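Local atomic coordinates of 3-methyladenine dna-glycosylase (Archaeoglobus fulgidus, PDB entry 2JHN), a protein that belongs to the helix-hairpin-helix superfamily of base excision DNA-repair proteins and carries an N-terminal TATA-box-binding-protein-like domain. Residues G219-T222 with A223-L227; R67-E70 with A71-K75; L250-G254 with E255-A259. The protein carries 1 engineered substitution. All coordinates share one frame; numbering follows the deposited sequence.

Contact 1: residues G219-T222 with A223-L227; sequences GRWT and AELVL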
# COMPACT_ATOMS: atom_id res chain seq x y z
N GLY A 219 -12.38 -10.36 8.39
CA GLY A 219 -12.92 -9.76 9.62
C GLY A 219 -12.51 -8.29 9.76
O GLY A 219 -12.11 -7.64 8.75
N ARG A 220 -12.60 -7.79 11.00
CA ARG A 220 -12.40 -6.36 11.25
C ARG A 220 -11.01 -5.87 10.80
O ARG A 220 -10.91 -4.86 10.12
CB ARG A 220 -12.63 -6.03 12.72
CG ARG A 220 -12.42 -4.58 13.03
CD ARG A 220 -12.89 -4.24 14.44
NE ARG A 220 -13.12 -2.80 14.51
CZ ARG A 220 -13.56 -2.16 15.58
NH1 ARG A 220 -13.83 -2.83 16.71
NH2 ARG A 220 -13.74 -0.83 15.52
N TRP A 221 -9.96 -6.60 11.18
CA TRP A 221 -8.59 -6.17 10.88
C TRP A 221 -8.34 -6.10 9.38
O TRP A 221 -7.92 -5.06 8.89
CB TRP A 221 -7.54 -7.07 11.56
CG TRP A 221 -6.16 -6.79 11.09
CD1 TRP A 221 -5.46 -5.60 11.22
CD2 TRP A 221 -5.30 -7.68 10.39
NE1 TRP A 221 -4.21 -5.73 10.65
CE2 TRP A 221 -4.09 -6.99 10.13
CE3 TRP A 221 -5.42 -9.02 9.97
CZ2 TRP A 221 -3.01 -7.59 9.45
CZ3 TRP A 221 -4.34 -9.62 9.31
CH2 TRP A 221 -3.15 -8.89 9.05
N THR A 222 -8.64 -7.17 8.65
CA THR A 222 -8.46 -7.17 7.19
C THR A 222 -9.30 -6.07 6.53
O THR A 222 -8.82 -5.40 5.61
CB THR A 222 -8.84 -8.54 6.63
OG1 THR A 222 -7.94 -9.51 7.18
CG2 THR A 222 -8.78 -8.52 5.07
N ALA A 223 -10.53 -5.87 7.00
CA ALA A 223 -11.42 -4.89 6.35
C ALA A 223 -10.86 -3.46 6.60
O ALA A 223 -10.77 -2.63 5.65
CB ALA A 223 -12.89 -5.06 6.85
N GLU A 224 -10.48 -3.19 7.84
CA GLU A 224 -9.92 -1.86 8.18
C GLU A 224 -8.57 -1.60 7.51
O GLU A 224 -8.31 -0.46 7.07
CB GLU A 224 -9.84 -1.62 9.69
CG GLU A 224 -11.24 -1.62 10.34
CD GLU A 224 -11.22 -1.33 11.82
OE1 GLU A 224 -10.14 -1.46 12.45
OE2 GLU A 224 -12.32 -0.95 12.33
N LEU A 225 -7.74 -2.62 7.42
CA LEU A 225 -6.46 -2.50 6.67
C LEU A 225 -6.75 -2.17 5.18
O LEU A 225 -6.18 -1.22 4.63
CB LEU A 225 -5.63 -3.78 6.80
CG LEU A 225 -4.18 -3.78 6.35
CD1 LEU A 225 -3.41 -2.79 7.26
CD2 LEU A 225 -3.65 -5.22 6.52
N VAL A 226 -7.67 -2.90 4.56
CA VAL A 226 -8.05 -2.60 3.15
C VAL A 226 -8.54 -1.17 3.02
O VAL A 226 -8.09 -0.44 2.13
CB VAL A 226 -9.10 -3.60 2.63
CG1 VAL A 226 -9.76 -3.08 1.30
CG2 VAL A 226 -8.45 -4.99 2.43
N LEU A 227 -9.47 -0.78 3.90
CA LEU A 227 -10.05 0.54 3.85
C LEU A 227 -8.97 1.65 3.85
O LEU A 227 -9.04 2.58 3.07
CB LEU A 227 -11.02 0.75 5.03
CG LEU A 227 -12.43 0.20 4.70
CD1 LEU A 227 -13.22 -0.07 5.96
CD2 LEU A 227 -13.17 1.23 3.85

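Contact 2: residues R67-E70 with A71-K75; sequences REWE and AVRRK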
# COMPACT_ATOMS: atom_id res chain seq x y z
N ARG A 67 -2.14 10.97 -24.58
CA ARG A 67 -3.49 11.28 -24.12
C ARG A 67 -3.89 10.51 -22.85
O ARG A 67 -4.90 10.82 -22.22
CB ARG A 67 -4.49 11.01 -25.24
CG ARG A 67 -4.42 9.61 -25.82
CD ARG A 67 -5.63 9.31 -26.68
NE ARG A 67 -6.03 7.92 -26.51
CZ ARG A 67 -5.55 6.90 -27.22
NH1 ARG A 67 -4.64 7.11 -28.18
NH2 ARG A 67 -5.98 5.67 -26.97
N GLU A 68 -3.11 9.49 -22.49
CA GLU A 68 -3.33 8.72 -21.26
C GLU A 68 -2.56 9.28 -20.06
O GLU A 68 -2.73 8.80 -18.94
CB GLU A 68 -2.97 7.24 -21.47
CG GLU A 68 -3.79 6.53 -22.54
CD GLU A 68 -3.41 5.08 -22.70
OE1 GLU A 68 -4.24 4.21 -22.37
OE2 GLU A 68 -2.27 4.80 -23.14
N TRP A 69 -1.73 10.31 -20.31
CA TRP A 69 -0.89 10.90 -19.25
C TRP A 69 -1.68 11.38 -18.04
O TRP A 69 -1.30 11.09 -16.91
CB TRP A 69 -0.00 12.05 -19.79
CG TRP A 69 0.67 12.87 -18.70
CD1 TRP A 69 0.58 14.22 -18.52
CD2 TRP A 69 1.51 12.38 -17.63
NE1 TRP A 69 1.32 14.61 -17.43
CE2 TRP A 69 1.89 13.50 -16.85
CE3 TRP A 69 1.96 11.11 -17.25
CZ2 TRP A 69 2.72 13.39 -15.73
CZ3 TRP A 69 2.79 10.99 -16.11
CH2 TRP A 69 3.15 12.13 -15.37
N GLU A 70 -2.77 12.12 -18.26
CA GLU A 70 -3.56 12.65 -17.15
C GLU A 70 -4.02 11.53 -16.19
O GLU A 70 -3.94 11.68 -14.97
CB GLU A 70 -4.76 13.45 -17.67
CG GLU A 70 -5.11 14.67 -16.82
CD GLU A 70 -3.98 15.70 -16.79
OE1 GLU A 70 -3.47 16.05 -17.88
OE2 GLU A 70 -3.60 16.15 -15.69
N ALA A 71 -4.46 10.41 -16.76
CA ALA A 71 -4.93 9.26 -15.99
C ALA A 71 -3.76 8.62 -15.24
O ALA A 71 -3.88 8.31 -14.05
CB ALA A 71 -5.61 8.24 -16.90
N VAL A 72 -2.63 8.42 -15.93
CA VAL A 72 -1.45 7.83 -15.31
C VAL A 72 -0.95 8.73 -14.17
O VAL A 72 -0.63 8.25 -13.07
CB VAL A 72 -0.31 7.59 -16.35
CG1 VAL A 72 0.97 7.13 -15.64
CG2 VAL A 72 -0.72 6.58 -17.38
N ARG A 73 -0.91 10.03 -14.41
CA ARG A 73 -0.42 10.99 -13.41
C ARG A 73 -1.25 10.92 -12.12
O ARG A 73 -0.69 10.92 -11.03
CB ARG A 73 -0.42 12.41 -13.98
CG ARG A 73 0.10 13.51 -13.06
CD ARG A 73 -0.22 14.87 -13.67
NE ARG A 73 0.51 15.94 -13.00
CZ ARG A 73 0.01 16.71 -12.03
NH1 ARG A 73 -1.23 16.52 -11.61
NH2 ARG A 73 0.76 17.67 -11.49
N ARG A 74 -2.57 10.85 -12.28
CA ARG A 74 -3.50 10.79 -11.14
C ARG A 74 -3.22 9.53 -10.34
O ARG A 74 -3.20 9.57 -9.11
CB ARG A 74 -4.95 10.75 -11.65
CG ARG A 74 -6.03 11.01 -10.61
CD ARG A 74 -7.42 11.19 -11.28
NE ARG A 74 -7.39 12.09 -12.45
CZ ARG A 74 -7.61 11.70 -13.71
NH1 ARG A 74 -7.86 10.43 -14.02
NH2 ARG A 74 -7.56 12.60 -14.69
N LYS A 75 -3.04 8.43 -11.05
CA LYS A 75 -2.78 7.12 -10.41
C LYS A 75 -1.47 7.17 -9.63
O LYS A 75 -1.42 6.68 -8.50
CB LYS A 75 -2.70 6.00 -11.44
CG LYS A 75 -4.05 5.56 -12.09
CD LYS A 75 -3.78 4.38 -13.08
CE LYS A 75 -4.94 3.36 -13.16
NZ LYS A 75 -4.55 2.07 -13.87
O HOH W 1 -5.90 10.52 -19.44

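Contact 3: residues L250-G254 with E255-A259; sequences LYFNG and EIQSA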
# COMPACT_ATOMS: atom_id res chain seq x y z
N LEU A 250 5.33 4.88 21.38
CA LEU A 250 5.25 6.33 21.31
C LEU A 250 4.63 7.00 22.52
O LEU A 250 5.14 8.02 22.99
CB LEU A 250 4.46 6.76 20.07
CG LEU A 250 5.23 6.87 18.76
CD1 LEU A 250 4.24 7.20 17.66
CD2 LEU A 250 6.31 7.95 18.85
N TYR A 251 3.52 6.44 23.02
CA TYR A 251 2.68 7.14 23.98
C TYR A 251 2.59 6.50 25.35
O TYR A 251 2.06 7.12 26.29
CB TYR A 251 1.26 7.30 23.41
CG TYR A 251 1.14 8.33 22.30
CD1 TYR A 251 1.09 9.70 22.58
CD2 TYR A 251 1.05 7.93 20.97
CE1 TYR A 251 0.96 10.66 21.56
CE2 TYR A 251 0.92 8.87 19.94
CZ TYR A 251 0.88 10.22 20.23
OH TYR A 251 0.75 11.15 19.22
N PHE A 252 3.01 5.25 25.46
CA PHE A 252 2.79 4.47 26.67
C PHE A 252 4.09 3.84 27.14
O PHE A 252 4.09 2.82 27.83
CB PHE A 252 1.71 3.39 26.45
CG PHE A 252 0.33 3.96 26.21
CD1 PHE A 252 -0.55 4.15 27.27
CD2 PHE A 252 -0.09 4.31 24.92
CE1 PHE A 252 -1.83 4.67 27.06
CE2 PHE A 252 -1.36 4.83 24.69
CZ PHE A 252 -2.24 5.02 25.77
N ASN A 253 5.20 4.45 26.74
CA ASN A 253 6.56 4.01 27.09
C ASN A 253 6.80 2.50 26.92
O ASN A 253 7.45 1.86 27.75
CB ASN A 253 6.91 4.46 28.52
CG ASN A 253 8.41 4.66 28.71
OD1 ASN A 253 9.04 5.46 28.02
ND2 ASN A 253 8.98 3.93 29.67
N GLY A 254 6.27 1.93 25.84
CA GLY A 254 6.52 0.54 25.51
C GLY A 254 5.63 -0.47 26.20
O GLY A 254 5.74 -1.66 25.94
N GLU A 255 4.75 -0.02 27.09
CA GLU A 255 3.77 -0.91 27.72
C GLU A 255 2.66 -1.21 26.71
O GLU A 255 1.84 -0.33 26.41
CB GLU A 255 3.20 -0.28 29.00
CG GLU A 255 4.19 -0.21 30.17
CD GLU A 255 4.68 -1.59 30.62
OE1 GLU A 255 3.88 -2.35 31.20
OE2 GLU A 255 5.87 -1.90 30.40
N ILE A 256 2.65 -2.44 26.19
CA ILE A 256 1.69 -2.87 25.15
C ILE A 256 0.22 -2.59 25.52
O ILE A 256 -0.26 -3.03 26.57
CB ILE A 256 1.91 -4.35 24.72
CG1 ILE A 256 1.13 -4.67 23.44
CG2 ILE A 256 1.57 -5.34 25.85
CD1 ILE A 256 1.57 -3.87 22.20
N GLN A 257 -0.47 -1.84 24.66
CA GLN A 257 -1.86 -1.46 24.86
C GLN A 257 -2.80 -2.29 23.99
O GLN A 257 -2.37 -2.90 23.00
CB GLN A 257 -2.07 0.03 24.59
CG GLN A 257 -1.18 0.96 25.44
CD GLN A 257 -1.40 0.78 26.94
OE1 GLN A 257 -0.59 0.15 27.63
NE2 GLN A 257 -2.51 1.31 27.45
N SER A 258 -4.06 -2.32 24.39
CA SER A 258 -5.14 -3.00 23.66
C SER A 258 -5.54 -2.21 22.41
O SER A 258 -5.32 -1.00 22.35
CB SER A 258 -6.36 -3.16 24.58
OG SER A 258 -7.02 -1.91 24.79
N ALA A 259 -6.18 -2.88 21.45
CA ALA A 259 -6.71 -2.21 20.27
C ALA A 259 -7.71 -1.10 20.62
O ALA A 259 -7.70 -0.03 20.00
CB ALA A 259 -7.35 -3.23 19.32

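Contact 1: residues G219-T222 with A223-L227
CG of Arg-220 stands opposite its backbone N (chi1 179°) and the chain then runs straight to NE, while Glu-224, one helical turn later, turns CG beside its own backbone N and reaches back toward the helix start. The two ends meet in a salt bridge of 3.0 Å between Arg-220 NE and Glu-224 OE2, almost straight at 168°. OE2 lies in the guanidinium plane at its edge, but NE comes from above the carboxylate, the two planes standing 73° apart; a weak second bond runs from Arg-220 NH2 to OE2 at 3.5 Å. The other oxygen, OE1, pairs with Arg-263, so the carboxylate is shared by two arginines whose charges it probably offsets, which may favour its ionised form. Gly-219 is the N-cap of helix 220-229, and the glycine-rich run that ends in Gly-219 marks the helix-hairpin-helix motif, in which this helix follows helix 205-213 across a tight turn. Successive i+4 to i backbone bonds begin with Ala-223 N to Gly-219 O (2.9 Å). Trp-221 and Leu-225 lie alongside each other, CZ2 of the indole 3.8 Å from CD2 of the leucine, and the indole NE1 is held by Asp-240. On the buried flank Val-226 CG2 sits 3.2 Å from Thr-222 O, the acceptor of the Val-226 amide. Thr-222 OG1 bonds Gln-129, and Val-226 packs on Ile-122 and Ala-125 of helix 118-127, whereas Ala-223 rests on Tyr-209 and Thr-213 of helix 205-213.

Contact 2: residues R67-E70 with A71-K75
Trp-69 and Arg-73 form an i to i+4 CH-pi contact at the beginning of helix 69-80, in the TATA-box-binding-protein-like part of the chain. Arg-73 CB stands 3.7 Å from the centroid of the six-membered indole ring and 11° off its normal, so it lies over one face. With CG trans to the backbone N (chi1 169°), the indole of Trp-69 folds along the helix, and the extended Arg-73 chain continues across it, with CG 3.7 Å from CZ2 of Trp-69. The aliphatic part of the arginine thus does most of the touching; the guanidinium stands steeply to the ring, with Trp-69 CZ2 at its edge. The backbone N of Arg-73 bonds Trp-69 O at 2.7 Å. One residue earlier, Val-72 N bonds Glu-68 O, and Val-72 CG2 packs 3.4 Å from the same oxygen. Ahead of that a water bridges the entry to the helix: it donates to Arg-67 O (3.0 Å) and accepts from Ala-71 N (3.0 Å). Arg-74 bends at its third torsion (-46°) and brings one guanidinium face over Glu-70 O, which accepts the Arg-74 amide. Glu-70 OE2 and Arg-73 NH1 stay 4.7 Å apart, opposite charges that probably attract weakly, with no salt bridge formed. Glu-68 pairs with Arg-44. Trp-69 stacks on Trp-2 and, with Arg-73, packs on Ile-4 of strand 2-5, while Val-72 meets Leu-41 of strand 34-41, so the helix lies against the five-stranded antiparallel sheet.

Contact 3: residues L250-G254 with E255-A259
Phe-252, which opens a type I' beta turn (residues 252-255), meets Gln-257, two residues past its end, in the connection that leads from helix 241-251 to helix 259-270 within the helix-hairpin-helix repair region. Of hydrogen bonds, the turn itself is closed by Glu-255 N to Phe-252 O at 3.0 Å, the donor standing well above the carbonyl plane. Glu-255 CB lies 3.4 Å from Phe-252 O, beside this bond. Positive phi values at Asn-253 (47°) and Gly-254 (84°) give the left-handed corner of this turn type, and the angles at Gly-254 call for a residue without CB. Beyond the turn the backbone of Gln-257 is tied to the preceding helix: its N bonds Ser-248 OG and its O takes the side chain of Arg-244.

Among the ring contacts, Gln-257 lays CG over one face of the Phe-252 ring, 3.6 Å from its centroid, in a CH-pi contact. The bend at its second torsion then carries the amide over the same ring, the two planes only 9° apart, so the pair is stacked. Phe-252 packs in addition on Lys-261 and Ile-265, which ties the turn to helix 259-270.

Capping completes the connection at its far end, where Ser-258, the N-cap of helix 259-270, turns its OG to the backbone N of Lys-261.

How the contacts relate
The three local contacts follow in series along one chain without touching. Contacts 1 and 3 share the helix-hairpin-helix region: helices 220-229 and 241-251 follow each other, the contact centres are about 21 Å apart, and the nearest atoms about 7 Å. The two are also linked indirectly: Arg-263, second partner of Glu-224, belongs to helix 259-270, into which contact 3 leads. Contact 2 lies in the TATA-box-binding-protein-like family region, its centre about 29 Å from that of contact 1 and about 42 Å from that of contact 3, which is across the chain's centre. Gly-219 is about 5 Å from a sodium ion, the Trp-69 side chain about 8 Å from a mercury(II) ion.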